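Local coordinates for MYB proto-oncogene protein (Mus musculus, PDB 1GVD) that probably binds DNA in the nucleus and regulates transcription, through Myb repeats of which this chain is the second, R2, at residues 9-14 with 42-47; 15-20 with 27-32. The protein carries 1 engineered substitution. All coordinates share one frame; numbering follows the deposited sequence.

Contact 1. Residues 9-14 with 42-47; sequences EEDQRL and RERWHN. Engineered in segment 9-14: Leu-14 (natural residue Val). With SO4 (sulfate ion), chain D.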
loop_
_atom_site.group_PDB
_atom_site.type_symbol
_atom_site.label_atom_id
_atom_site.label_comp_id
_atom_site.label_asym_id
_atom_site.label_seq_id
_atom_site.Cartn_x
_atom_site.Cartn_y
_atom_site.Cartn_z
ATOM N N GLU A 9 -9.457 0.334 -6.169
ATOM C CA GLU A 9 -8.403 0.491 -7.163
ATOM C C GLU A 9 -7.043 0.580 -6.475
ATOM O O GLU A 9 -6.063 -0.006 -6.941
ATOM C CB GLU A 9 -8.652 1.737 -8.027
ATOM C CG GLU A 9 -9.874 1.628 -8.943
ATOM C CD GLU A 9 -11.196 1.837 -8.219
ATOM O OE1 GLU A 9 -12.238 1.396 -8.754
ATOM O OE2 GLU A 9 -11.208 2.449 -7.133
ATOM N N GLU A 10 -6.982 1.313 -5.366
ATOM C CA GLU A 10 -5.735 1.437 -4.621
ATOM C C GLU A 10 -5.320 0.092 -4.045
ATOM O O GLU A 10 -4.146 -0.265 -4.083
ATOM C CB GLU A 10 -5.882 2.423 -3.468
ATOM C CG GLU A 10 -5.837 3.876 -3.855
ATOM C CD GLU A 10 -5.841 4.763 -2.634
ATOM O OE1 GLU A 10 -6.875 4.807 -1.938
ATOM O OE2 GLU A 10 -4.803 5.399 -2.361
ATOM N N ASP A 11 -6.277 -0.643 -3.492
ATOM C CA ASP A 11 -5.977 -1.950 -2.915
ATOM C C ASP A 11 -5.389 -2.874 -3.975
ATOM O O ASP A 11 -4.425 -3.598 -3.715
ATOM C CB ASP A 11 -7.239 -2.600 -2.329
ATOM C CG ASP A 11 -7.636 -2.025 -0.980
ATOM O OD1 ASP A 11 -6.777 -1.450 -0.279
ATOM O OD2 ASP A 11 -8.821 -2.172 -0.607
ATOM N N GLN A 12 -5.964 -2.856 -5.174
ATOM C CA GLN A 12 -5.462 -3.708 -6.240
ATOM C C GLN A 12 -4.042 -3.309 -6.627
ATOM O O GLN A 12 -3.189 -4.167 -6.849
ATOM C CB GLN A 12 -6.379 -3.639 -7.461
ATOM C CG GLN A 12 -6.009 -4.640 -8.544
ATOM C CD GLN A 12 -6.126 -6.078 -8.072
ATOM O OE1 GLN A 12 -7.226 -6.583 -7.848
ATOM N NE2 GLN A 12 -4.988 -6.740 -7.909
ATOM N N ARG A 13 -3.783 -2.007 -6.715
ATOM C CA ARG A 13 -2.442 -1.542 -7.057
ATOM C C ARG A 13 -1.442 -1.928 -5.968
ATOM O O ARG A 13 -0.313 -2.324 -6.269
ATOM C CB ARG A 13 -2.429 -0.023 -7.253
ATOM C CG ARG A 13 -3.262 0.459 -8.433
ATOM C CD ARG A 13 -3.372 1.980 -8.450
ATOM N NE ARG A 13 -2.076 2.635 -8.611
ATOM C CZ ARG A 13 -1.373 2.639 -9.739
ATOM N NH1 ARG A 13 -1.837 2.025 -10.817
ATOM N NH2 ARG A 13 -0.201 3.259 -9.788
ATOM N N LEU A 14 -1.852 -1.829 -4.707
ATOM C CA LEU A 14 -0.964 -2.181 -3.607
ATOM C C LEU A 14 -0.598 -3.658 -3.681
ATOM O O LEU A 14 0.548 -4.029 -3.442
ATOM C CB LEU A 14 -1.620 -1.855 -2.263
ATOM C CG LEU A 14 -0.789 -2.164 -1.013
ATOM C CD1 LEU A 14 0.551 -1.453 -1.081
ATOM C CD2 LEU A 14 -1.561 -1.738 0.223
ATOM N N ARG A 42 1.984 -0.063 4.597
ATOM C CA ARG A 42 2.346 -1.161 5.484
ATOM C C ARG A 42 1.134 -1.626 6.291
ATOM O O ARG A 42 0.858 -2.825 6.392
ATOM C CB ARG A 42 3.451 -0.697 6.433
ATOM C CG ARG A 42 3.930 -1.740 7.425
ATOM C CD ARG A 42 4.820 -1.081 8.470
ATOM N NE ARG A 42 4.020 -0.274 9.389
ATOM C CZ ARG A 42 4.483 0.743 10.107
ATOM N NH1 ARG A 42 5.757 1.105 10.024
ATOM N NH2 ARG A 42 3.665 1.397 10.921
ATOM N N GLU A 43 0.413 -0.673 6.869
ATOM C CA GLU A 43 -0.755 -1.002 7.670
ATOM C C GLU A 43 -1.900 -1.598 6.854
ATOM O O GLU A 43 -2.568 -2.531 7.304
ATOM C CB GLU A 43 -1.218 0.236 8.440
ATOM C CG GLU A 43 -0.198 0.694 9.473
ATOM C CD GLU A 43 0.193 -0.422 10.423
ATOM O OE1 GLU A 43 1.381 -0.814 10.441
ATOM O OE2 GLU A 43 -0.690 -0.916 11.150
ATOM N N ARG A 44 -2.118 -1.086 5.648
ATOM C CA ARG A 44 -3.185 -1.610 4.803
ATOM C C ARG A 44 -2.886 -3.068 4.456
ATOM O O ARG A 44 -3.782 -3.913 4.453
ATOM C CB ARG A 44 -3.305 -0.774 3.524
ATOM C CG ARG A 44 -4.507 -1.125 2.652
ATOM C CD ARG A 44 -5.815 -0.841 3.365
ATOM N NE ARG A 44 -6.970 -1.137 2.522
ATOM C CZ ARG A 44 -8.229 -1.093 2.945
ATOM N NH1 ARG A 44 -8.495 -0.765 4.204
ATOM N NH2 ARG A 44 -9.221 -1.367 2.108
ATOM N N TRP A 45 -1.620 -3.363 4.181
ATOM C CA TRP A 45 -1.220 -4.719 3.848
ATOM C C TRP A 45 -1.386 -5.682 5.025
ATOM O O TRP A 45 -2.040 -6.711 4.897
ATOM C CB TRP A 45 0.235 -4.725 3.359
ATOM C CG TRP A 45 0.797 -6.096 3.134
ATOM C CD1 TRP A 45 1.653 -6.775 3.953
ATOM C CD2 TRP A 45 0.527 -6.966 2.028
ATOM N NE1 TRP A 45 1.935 -8.012 3.426
ATOM C CE2 TRP A 45 1.259 -8.156 2.244
ATOM C CE3 TRP A 45 -0.262 -6.856 0.875
ATOM C CZ2 TRP A 45 1.224 -9.231 1.348
ATOM C CZ3 TRP A 45 -0.296 -7.929 -0.017
ATOM C CH2 TRP A 45 0.444 -9.098 0.230
ATOM N N HIS A 46 -0.814 -5.351 6.176
ATOM C CA HIS A 46 -0.904 -6.246 7.321
ATOM C C HIS A 46 -2.271 -6.357 7.979
ATOM O O HIS A 46 -2.634 -7.427 8.470
ATOM C CB HIS A 46 0.127 -5.853 8.381
ATOM C CG HIS A 46 1.541 -6.065 7.945
ATOM N ND1 HIS A 46 2.011 -7.288 7.514
ATOM C CD2 HIS A 46 2.589 -5.211 7.870
ATOM C CE1 HIS A 46 3.288 -7.175 7.193
ATOM N NE2 HIS A 46 3.663 -5.925 7.399
ATOM N N ASN A 47 -3.036 -5.272 7.993
ATOM C CA ASN A 47 -4.341 -5.309 8.647
ATOM C C ASN A 47 -5.523 -5.703 7.784
ATOM O O ASN A 47 -6.507 -6.250 8.290
ATOM C CB ASN A 47 -4.659 -3.956 9.287
ATOM C CG ASN A 47 -3.777 -3.652 10.476
ATOM O OD1 ASN A 47 -3.417 -4.546 11.240
ATOM N ND2 ASN A 47 -3.440 -2.381 10.651
HETATM S S SO4 D . 3.968 4.110 13.880
HETATM O O1 SO4 D . 3.829 3.487 15.210
HETATM O O2 SO4 D . 5.062 5.098 13.910
HETATM O O3 SO4 D . 4.277 3.071 12.882
HETATM O O4 SO4 D . 2.705 4.782 13.518
#

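Contact 2. Residues 15-20 with 27-32; sequences IKLVQK and SVIAKH. Unlike the reference sequence in segment 15-20: Lys-16 (reference Gln).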
loop_
_atom_site.group_PDB
_atom_site.type_symbol
_atom_site.label_atom_id
_atom_site.label_comp_id
_atom_site.label_asym_id
_atom_site.label_seq_id
_atom_site.Cartn_x
_atom_site.Cartn_y
_atom_site.Cartn_z
ATOM N N ILE A 15 -1.565 -4.505 -4.017
ATOM C CA ILE A 15 -1.302 -5.935 -4.140
ATOM C C ILE A 15 -0.208 -6.167 -5.186
ATOM O O ILE A 15 0.738 -6.919 -4.950
ATOM C CB ILE A 15 -2.587 -6.699 -4.545
ATOM C CG1 ILE A 15 -3.526 -6.779 -3.340
ATOM C CG2 ILE A 15 -2.242 -8.097 -5.056
ATOM C CD1 ILE A 15 -4.894 -7.355 -3.660
ATOM N N LYS A 16 -0.328 -5.504 -6.334
ATOM C CA LYS A 16 0.665 -5.644 -7.395
ATOM C C LYS A 16 2.034 -5.098 -6.995
ATOM O O LYS A 16 3.065 -5.677 -7.343
ATOM C CB LYS A 16 0.179 -4.947 -8.667
ATOM C CG LYS A 16 -1.011 -5.629 -9.318
ATOM C CD LYS A 16 -1.407 -4.939 -10.611
ATOM C CE LYS A 16 -2.507 -5.706 -11.327
ATOM N NZ LYS A 16 -2.071 -7.085 -11.686
ATOM N N LEU A 17 2.052 -3.989 -6.263
ATOM C CA LEU A 17 3.316 -3.401 -5.835
ATOM C C LEU A 17 4.032 -4.282 -4.811
ATOM O O LEU A 17 5.256 -4.388 -4.827
ATOM C CB LEU A 17 3.083 -1.992 -5.282
ATOM C CG LEU A 17 2.755 -0.973 -6.380
ATOM C CD1 LEU A 17 2.134 0.275 -5.769
ATOM C CD2 LEU A 17 4.023 -0.631 -7.154
ATOM N N VAL A 18 3.280 -4.923 -3.926
ATOM C CA VAL A 18 3.898 -5.804 -2.945
ATOM C C VAL A 18 4.443 -7.040 -3.665
ATOM O O VAL A 18 5.475 -7.590 -3.283
ATOM C CB VAL A 18 2.892 -6.201 -1.841
ATOM C CG1 VAL A 18 3.489 -7.283 -0.942
ATOM C CG2 VAL A 18 2.550 -4.971 -1.008
ATOM N N GLN A 19 3.760 -7.471 -4.718
ATOM C CA GLN A 19 4.230 -8.619 -5.487
ATOM C C GLN A 19 5.575 -8.269 -6.126
ATOM O O GLN A 19 6.496 -9.090 -6.159
ATOM C CB GLN A 19 3.211 -8.985 -6.571
ATOM C CG GLN A 19 1.901 -9.531 -6.025
ATOM C CD GLN A 19 0.893 -9.851 -7.114
ATOM O OE1 GLN A 19 -0.205 -10.329 -6.834
ATOM N NE2 GLN A 19 1.259 -9.584 -8.362
ATOM N N LYS A 20 5.697 -7.042 -6.614
ATOM C CA LYS A 20 6.930 -6.605 -7.251
ATOM C C LYS A 20 8.087 -6.354 -6.294
ATOM O O LYS A 20 9.195 -6.848 -6.503
ATOM C CB LYS A 20 6.688 -5.324 -8.056
ATOM C CG LYS A 20 7.959 -4.722 -8.643
ATOM C CD LYS A 20 7.657 -3.546 -9.553
ATOM C CE LYS A 20 8.933 -2.966 -10.135
ATOM N NZ LYS A 20 8.650 -1.868 -11.103
ATOM N N SER A 27 8.595 2.542 1.431
ATOM C CA SER A 27 8.837 3.875 0.887
ATOM C C SER A 27 8.789 3.866 -0.641
ATOM O O SER A 27 8.230 4.773 -1.257
ATOM C CB SER A 27 10.194 4.408 1.360
ATOM O OG SER A 27 10.212 4.561 2.768
ATOM N N VAL A 28 9.367 2.833 -1.246
ATOM C CA VAL A 28 9.381 2.709 -2.700
ATOM C C VAL A 28 7.964 2.434 -3.203
ATOM O O VAL A 28 7.526 2.991 -4.208
ATOM C CB VAL A 28 10.308 1.561 -3.150
ATOM C CG1 VAL A 28 10.379 1.510 -4.667
ATOM C CG2 VAL A 28 11.693 1.754 -2.559
ATOM N N ILE A 29 7.250 1.568 -2.492
ATOM C CA ILE A 29 5.879 1.231 -2.855
ATOM C C ILE A 29 4.987 2.474 -2.819
ATOM O O ILE A 29 4.226 2.724 -3.752
ATOM C CB ILE A 29 5.325 0.145 -1.901
ATOM C CG1 ILE A 29 5.967 -1.200 -2.246
ATOM C CG2 ILE A 29 3.797 0.070 -1.989
ATOM C CD1 ILE A 29 5.607 -2.328 -1.297
ATOM N N ALA A 30 5.105 3.266 -1.755
ATOM C CA ALA A 30 4.293 4.471 -1.603
ATOM C C ALA A 30 4.522 5.501 -2.703
ATOM O O ALA A 30 3.628 6.286 -3.024
ATOM C CB ALA A 30 4.553 5.102 -0.240
ATOM N N LYS A 31 5.717 5.499 -3.281
ATOM C CA LYS A 31 6.042 6.445 -4.342
ATOM C C LYS A 31 5.129 6.245 -5.553
ATOM O O LYS A 31 4.947 7.157 -6.361
ATOM C CB LYS A 31 7.505 6.268 -4.756
ATOM C CG LYS A 31 8.078 7.413 -5.569
ATOM C CD LYS A 31 9.541 7.160 -5.910
ATOM C CE LYS A 31 10.373 6.892 -4.661
ATOM N NZ LYS A 31 10.314 8.017 -3.687
ATOM N N HIS A 32 4.552 5.051 -5.665
ATOM C CA HIS A 32 3.669 4.709 -6.777
ATOM C C HIS A 32 2.188 4.879 -6.458
ATOM O O HIS A 32 1.332 4.585 -7.295
ATOM C CB HIS A 32 3.927 3.263 -7.207
ATOM C CG HIS A 32 5.326 3.017 -7.675
ATOM N ND1 HIS A 32 5.771 3.394 -8.923
ATOM C CD2 HIS A 32 6.389 2.460 -7.049
ATOM C CE1 HIS A 32 7.048 3.080 -9.046
ATOM N NE2 HIS A 32 7.447 2.512 -7.923
#

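Contact 1. Residues 9-14 with 42-47
The carboxylate of Asp-11 and the guanidinium of Arg-44 meet edge to edge, with their planes only 16° apart. The guanidinium of Arg-42 has Glu-43 and O3 of a sulfate at its edge, both in its plane. On the same helix the ring of His-46 carries Trp-45 CD1 over one face, offset toward the rim.

Arg-44 grips Asp-11 side-on, with one nitrogen for each oxygen. Its NE gives a hydrogen bond to Asp-11 OD1 at 2.8 Å, and its NH2 one to Asp-11 OD2 at 2.9 Å. The second bond is nearly straight, 174° at the hydrogen, and uses the syn lone pair. OD1 is also met on its syn side, slightly out of the carboxylate plane. Arg-44 reaches Asp-11 through a bend at chi2 (64°), beyond which the chain runs extended.

Leu-14, an engineered replacement of valine, puts CD2 3.9 Å from Arg-44 CB and equally near its CG. The two helical segments cross almost at right angles. Their axes come no closer than 11.1 Å, and the side chains of Arg-44, Asp-11 and Leu-14 bridge the distance.

Arg-42 NE and NH2 both bond Glu-43 OE1, and NH2 bonds sulfate O3 at 2.6 Å. The sulfate probably comes from the crystallisation liquor.

Two bonds to two oxygens hold the Arg-44 guanidinium nearly coplanar with the carboxylate and limit its rotation. This salt bridge and the methylene packing on Leu-14 together link helix 8-21 to helix 38-49.

Contact 2. Residues 15-20 with 27-32
Leu-17 and Ile-29 bring together the first two helices of the three-helix Myb repeat, a variant of the helix-turn-helix. Their CA atoms are 6.1 Å apart, the nearest pair between residues 15-20 and 27-32. No hydrogen bond crosses here; the contact is apolar.

Leu-17 packs between Ile-29 and His-32. On the buried side the two branches of Ile-29 divide the work. CG2, anti to the backbone N, packs on Leu-17 CB at 4.0 Å. The other branch carries CD1 to Val-18 CG2 at 4.1 Å. Ile-29 and Val-18 are both buried, and Ile-29 also touches Tyr-21 of helix 8-21. Replacing Ile-29 with alanine would remove both branches and would probably open a gap beside Leu-17 CB and Val-18 CG2.

His-32 lies in the turn that follows helix 26-30 and is partly exposed, at the border of the contact. Both methyls of Leu-17 abut His-32 CB: CD1 at 3.8 Å, while CD2 also reaches the ring atoms CG and CD2. The two side chains cross obliquely. The loose side is at Lys-20. This residue is exposed, and its NZ comes no nearer than 5.5 Å to His-32 NE2. The backbone N of His-32 bonds Ile-29 O, and Leu-17 CD1 also rests 3.8 Å from that same Ile-29 O.

In the fold
Both contacts use helix 8-21. Contact 1 takes its N-terminal half to helix 38-49, and contact 2 takes the following residues to helix 26-30. Along the chain, both segments of contact 2 fall between those of contact 1. The centres are 9 Å apart, and the two contacts touch. Leu-14 CD1 packs on Ile-29 CG2 at 3.7 Å, and Trp-45 CH2 lies equally near Val-18 CG1. Arg-13 NH2 probably bonds the backbone O of His-32. All three helices thus share one small core. As in other Myb repeats, this packing probably holds the third helix in place for DNA recognition.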